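Local structure of ribosome maturation protein SDO1 homolog (Methanothermobacter thermautotrophicus, 2WBM) at residues G193-S198 / S239-G244; E212-Q215 / S219-A222. The protein probably acts in ribosome maturation as a conformationally flexible, RNA-binding archaeal member of the SDO1/SBDS family. All coordinates share one frame; numbering follows the deposited sequence.

Interaction 1 of 2, residues G193-S198 / S239-G244; sequences GEMAGS and SELTGG. Unlike the reference sequence in segment 193-198: Met195 (reference Arg).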
loop_
_atom_site.group_PDB
_atom_site.type_symbol
_atom_site.label_atom_id
_atom_site.label_comp_id
_atom_site.label_asym_id
_atom_site.label_seq_id
_atom_site.Cartn_x
_atom_site.Cartn_y
_atom_site.Cartn_z
ATOM N N GLY A 193 -32.483 -8.914 -13.225
ATOM C CA GLY A 193 -31.748 -8.982 -14.495
ATOM C C GLY A 193 -31.372 -7.634 -15.087
ATOM O O GLY A 193 -30.306 -7.499 -15.699
ATOM N N GLU A 194 -32.236 -6.642 -14.889
ATOM C CA GLU A 194 -32.033 -5.264 -15.371
ATOM C C GLU A 194 -30.765 -4.619 -14.808
ATOM O O GLU A 194 -30.196 -3.709 -15.417
ATOM C CB GLU A 194 -33.220 -4.379 -14.973
ATOM C CG GLU A 194 -34.561 -4.745 -15.616
ATOM C CD GLU A 194 -35.352 -5.803 -14.841
ATOM O OE1 GLU A 194 -34.768 -6.528 -14.000
ATOM O OE2 GLU A 194 -36.572 -5.911 -15.091
ATOM N N MET A 195 -30.350 -5.091 -13.636
ATOM C CA MET A 195 -29.241 -4.499 -12.893
ATOM C C MET A 195 -27.925 -5.262 -13.051
ATOM O O MET A 195 -26.907 -4.886 -12.454
ATOM C CB MET A 195 -29.614 -4.391 -11.400
ATOM C CG MET A 195 -30.775 -3.406 -11.121
ATOM S SD MET A 195 -30.545 -1.778 -11.854
ATOM C CE MET A 195 -29.147 -1.150 -10.931
ATOM N N ALA A 196 -27.931 -6.331 -13.840
ATOM C CA ALA A 196 -26.751 -7.184 -13.906
ATOM C C ALA A 196 -25.540 -6.455 -14.500
ATOM O O ALA A 196 -24.440 -6.514 -13.932
ATOM C CB ALA A 196 -27.027 -8.479 -14.658
ATOM N N GLY A 197 -25.754 -5.783 -15.629
ATOM C CA GLY A 197 -24.713 -4.958 -16.257
ATOM C C GLY A 197 -24.121 -3.960 -15.272
ATOM O O GLY A 197 -22.902 -3.886 -15.106
ATOM N N SER A 198 -24.994 -3.210 -14.601
ATOM C CA SER A 198 -24.585 -2.232 -13.586
ATOM C C SER A 198 -23.873 -2.836 -12.380
ATOM O O SER A 198 -22.922 -2.245 -11.866
ATOM C CB SER A 198 -25.795 -1.431 -13.096
ATOM O OG SER A 198 -26.297 -0.603 -14.121
ATOM N N SER A 239 -27.036 -2.836 -2.225
ATOM C CA SER A 239 -28.373 -2.424 -1.831
ATOM C C SER A 239 -28.683 -1.023 -2.364
ATOM O O SER A 239 -29.784 -0.776 -2.840
ATOM C CB SER A 239 -28.548 -2.497 -0.317
ATOM O OG SER A 239 -29.835 -2.030 0.055
ATOM N N GLU A 240 -27.705 -0.119 -2.307
ATOM C CA GLU A 240 -27.897 1.241 -2.819
ATOM C C GLU A 240 -28.110 1.253 -4.336
ATOM O O GLU A 240 -28.986 1.960 -4.848
ATOM C CB GLU A 240 -26.739 2.156 -2.409
ATOM C CG GLU A 240 -26.842 2.649 -0.968
ATOM C CD GLU A 240 -25.538 3.229 -0.414
ATOM O OE1 GLU A 240 -24.574 3.430 -1.183
ATOM O OE2 GLU A 240 -25.481 3.486 0.809
ATOM N N LEU A 241 -27.326 0.446 -5.038
ATOM C CA LEU A 241 -27.453 0.288 -6.482
ATOM C C LEU A 241 -28.841 -0.188 -6.912
ATOM O O LEU A 241 -29.460 0.393 -7.813
ATOM C CB LEU A 241 -26.404 -0.697 -6.994
ATOM C CG LEU A 241 -26.398 -0.924 -8.506
ATOM C CD1 LEU A 241 -25.850 0.313 -9.255
ATOM C CD2 LEU A 241 -25.626 -2.180 -8.839
ATOM N N THR A 242 -29.319 -1.233 -6.247
ATOM C CA THR A 242 -30.519 -1.959 -6.647
ATOM C C THR A 242 -31.743 -1.425 -5.918
ATOM O O THR A 242 -32.839 -1.974 -6.044
ATOM C CB THR A 242 -30.390 -3.464 -6.326
ATOM O OG1 THR A 242 -30.162 -3.631 -4.918
ATOM C CG2 THR A 242 -29.256 -4.122 -7.130
ATOM N N GLY A 243 -31.549 -0.359 -5.144
ATOM C CA GLY A 243 -32.626 0.231 -4.338
ATOM C C GLY A 243 -33.262 -0.807 -3.427
ATOM O O GLY A 243 -34.478 -0.817 -3.246
ATOM N N GLY A 244 -32.436 -1.693 -2.870
ATOM C CA GLY A 244 -32.908 -2.704 -1.933
ATOM C C GLY A 244 -33.293 -4.016 -2.589
ATOM O O GLY A 244 -33.614 -4.989 -1.898
#
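Met195 and Thr242 bring the two backbones to within 6.9 Å, CA to CA, where the start of helix 196-206 lies beside the end of helix 231-241. What fills the gap is apolar. Met195, which replaces the arginine of the reference sequence, directs its CB at the other segment; bends at chi2 (-51°) and chi3 (-67°) then fold the chain so that the terminal methyl, and not the sulfur, does the touching. CE settles 3.7 Å from CG of Leu241 and 3.5 Å from the carbonyl oxygen O of the same residue, so the methyl rests on both side chain and backbone of the last helical turn. The two side chains run past each other in opposite senses; CD1 of Leu241 lies near Met195 CE and also Ser198 CB, while CD2 packs 4.0 Å from Ser198 C. Beside this, the methyl CG2 of Thr242 lies 4.3 Å from Met195 CB, a loose contact, while its hydroxyl is hydrogen-bonded to the carbonyl oxygen of Leu238 in helix 231-241. A Schellman motif follows helix 231-241: Gly243 has positive phi, and Gly244 N bonds back to Ser239 O at 2.8 Å. Within the C-terminal domain, Leu241 continues the packing onto Ala199 and Val202, further along helix 196-206, and thereby joins the two helices that flank the hairpin of strands 208-214 and 220-227 in the chain.

Interaction 2 of 2, residues E212-Q215 / S219-A222; sequences EEWQ and SWIA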
loop_
_atom_site.group_PDB
_atom_site.type_symbol
_atom_site.label_atom_id
_atom_site.label_comp_id
_atom_site.label_asym_id
_atom_site.label_seq_id
_atom_site.Cartn_x
_atom_site.Cartn_y
_atom_site.Cartn_z
ATOM N N GLU A 212 -21.321 -17.170 -12.244
ATOM C CA GLU A 212 -22.510 -16.362 -12.447
ATOM C C GLU A 212 -23.465 -17.083 -13.360
ATOM O O GLU A 212 -23.032 -17.792 -14.263
ATOM C CB GLU A 212 -22.168 -14.966 -12.997
ATOM C CG GLU A 212 -21.223 -14.924 -14.211
ATOM C CD GLU A 212 -21.899 -15.314 -15.517
ATOM O OE1 GLU A 212 -21.277 -16.050 -16.320
ATOM O OE2 GLU A 212 -23.049 -14.902 -15.734
ATOM N N GLU A 213 -24.759 -16.944 -13.085
ATOM C CA GLU A 213 -25.780 -17.699 -13.807
ATOM C C GLU A 213 -27.050 -16.902 -13.936
ATOM O O GLU A 213 -27.652 -16.489 -12.933
ATOM C CB GLU A 213 -26.128 -19.011 -13.082
ATOM C CG GLU A 213 -25.124 -20.131 -13.237
ATOM C CD GLU A 213 -25.030 -20.635 -14.659
ATOM O OE1 GLU A 213 -26.071 -20.906 -15.276
ATOM O OE2 GLU A 213 -23.901 -20.769 -15.148
ATOM N N TRP A 214 -27.483 -16.695 -15.180
ATOM C CA TRP A 214 -28.817 -16.160 -15.404
ATOM C C TRP A 214 -29.865 -17.183 -14.960
ATOM O O TRP A 214 -29.745 -18.364 -15.267
ATOM C CB TRP A 214 -28.993 -15.816 -16.881
ATOM C CG TRP A 214 -28.202 -14.617 -17.231
ATOM C CD1 TRP A 214 -26.929 -14.576 -17.716
ATOM C CD2 TRP A 214 -28.620 -13.256 -17.070
ATOM N NE1 TRP A 214 -26.530 -13.272 -17.885
ATOM C CE2 TRP A 214 -27.551 -12.438 -17.500
ATOM C CE3 TRP A 214 -29.794 -12.653 -16.603
ATOM C CZ2 TRP A 214 -27.621 -11.036 -17.491
ATOM C CZ3 TRP A 214 -29.872 -11.258 -16.599
ATOM C CH2 TRP A 214 -28.786 -10.466 -17.041
ATOM N N GLN A 215 -30.871 -16.711 -14.224
ATOM C CA GLN A 215 -31.915 -17.565 -13.650
ATOM C C GLN A 215 -33.114 -17.679 -14.578
ATOM O O GLN A 215 -33.376 -16.787 -15.394
ATOM C CB GLN A 215 -32.381 -17.028 -12.292
ATOM C CG GLN A 215 -31.252 -16.925 -11.262
ATOM C CD GLN A 215 -30.619 -18.278 -11.026
ATOM O OE1 GLN A 215 -31.261 -19.167 -10.465
ATOM N NE2 GLN A 215 -29.375 -18.461 -11.488
ATOM N N SER A 219 -33.744 -13.201 -13.163
ATOM C CA SER A 219 -32.744 -12.612 -12.268
ATOM C C SER A 219 -31.349 -13.152 -12.576
ATOM O O SER A 219 -31.184 -14.066 -13.386
ATOM C CB SER A 219 -33.103 -12.823 -10.792
ATOM O OG SER A 219 -33.132 -14.193 -10.461
ATOM N N TRP A 220 -30.341 -12.584 -11.918
ATOM C CA TRP A 220 -28.969 -12.972 -12.168
ATOM C C TRP A 220 -28.296 -13.234 -10.842
ATOM O O TRP A 220 -28.381 -12.422 -9.926
ATOM C CB TRP A 220 -28.236 -11.867 -12.921
ATOM C CG TRP A 220 -26.797 -12.135 -13.271
ATOM C CD1 TRP A 220 -26.314 -13.077 -14.158
ATOM C CD2 TRP A 220 -25.653 -11.408 -12.800
ATOM N NE1 TRP A 220 -24.945 -12.983 -14.246
ATOM C CE2 TRP A 220 -24.512 -11.976 -13.417
ATOM C CE3 TRP A 220 -25.480 -10.346 -11.898
ATOM C CZ2 TRP A 220 -23.212 -11.498 -13.179
ATOM C CZ3 TRP A 220 -24.183 -9.873 -11.655
ATOM C CH2 TRP A 220 -23.069 -10.455 -12.292
ATOM N N ILE A 221 -27.646 -14.385 -10.747
ATOM C CA ILE A 221 -26.911 -14.748 -9.544
ATOM C C ILE A 221 -25.422 -14.675 -9.852
ATOM O O ILE A 221 -24.991 -15.105 -10.912
ATOM C CB ILE A 221 -27.266 -16.164 -9.061
ATOM C CG1 ILE A 221 -28.669 -16.151 -8.433
ATOM C CG2 ILE A 221 -26.190 -16.683 -8.062
ATOM C CD1 ILE A 221 -29.174 -17.532 -7.997
ATOM N N ALA A 222 -24.648 -14.096 -8.939
ATOM C CA ALA A 222 -23.187 -14.122 -9.061
ATOM C C ALA A 222 -22.595 -14.542 -7.729
ATOM O O ALA A 222 -23.120 -14.188 -6.670
ATOM C CB ALA A 222 -22.652 -12.777 -9.464
#
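A beta hairpin of the C-terminal domain, made by strands 208-214 and 220-227, carries this contact close to its turn. Glu213 and Ile221 form the antiparallel hydrogen-bonded pair, with Glu213 N to Ile221 O at 2.9 Å and Ile221 N to Glu213 O at 3.0 Å; Gln215 N extends the ladder to Ser219 O. Glu212, Trp214, Trp220 and Ala222 share one face. There Trp220 has its CG anti to the backbone N (chi1 -179°), which brings its CD1 corner over Trp214 and turns its NE1 edge to Glu212. Trp220 CD1 sits over the centre of the Trp214 ring, 3.6 Å from CE2, with the five-membered rings inclined at 43°, and Trp220 CB adds a CH-pi contact over the six-membered ring of Trp214, 4.2 Å from its centroid. Trp220 NE1 donates to Glu212 OE2 at 3.1 Å, almost straight (171° at the hydrogen), meeting the anti lone pair of the oxygen, which lies close to the indole plane. On the other face, the bent Gln215 side chain lies against Ile221, CD to CD1 at 3.4 Å, and curls back so that NE2 donates to Glu213 O at 3.0 Å. This donor stands above the carbonyl plane, opposite Ile221 N. Two donors thus grip Glu213 O: the backbone N of Ile221 in the partner strand and the side-chain amide of Gln215 just past the end of its own. The indole bond helps to fix the rotation of the Trp220 ring, which also packs on Ala196 and Ile203 of helix 196-206, and the carboxylate, if ionised, would probably strengthen it.

The pair illustrates how chemistry follows place in a fold. Both contacts are only partly buried and lie in the C-terminal domain, with interaction 2 nested between the segments of interaction 1. Interaction 1 joins two helix ends through a few apolar groups and buries 180 Å²; interaction 2 joins neighbouring strands through a backbone ladder, supplemented by one indole-carboxylate bond and an oblique aromatic pair, and buries 416 Å². They meet at Gly193 and Ala196: Ala196 CB, facing away from Thr242 and Leu241, lies 3.6 Å from Trp214 CH2 and 3.7 Å from Trp220 CE3, and Gly193 O also lies against Trp214. One face of helix 196-206 therefore covers the hairpin tryptophans while another meets helix 231-241.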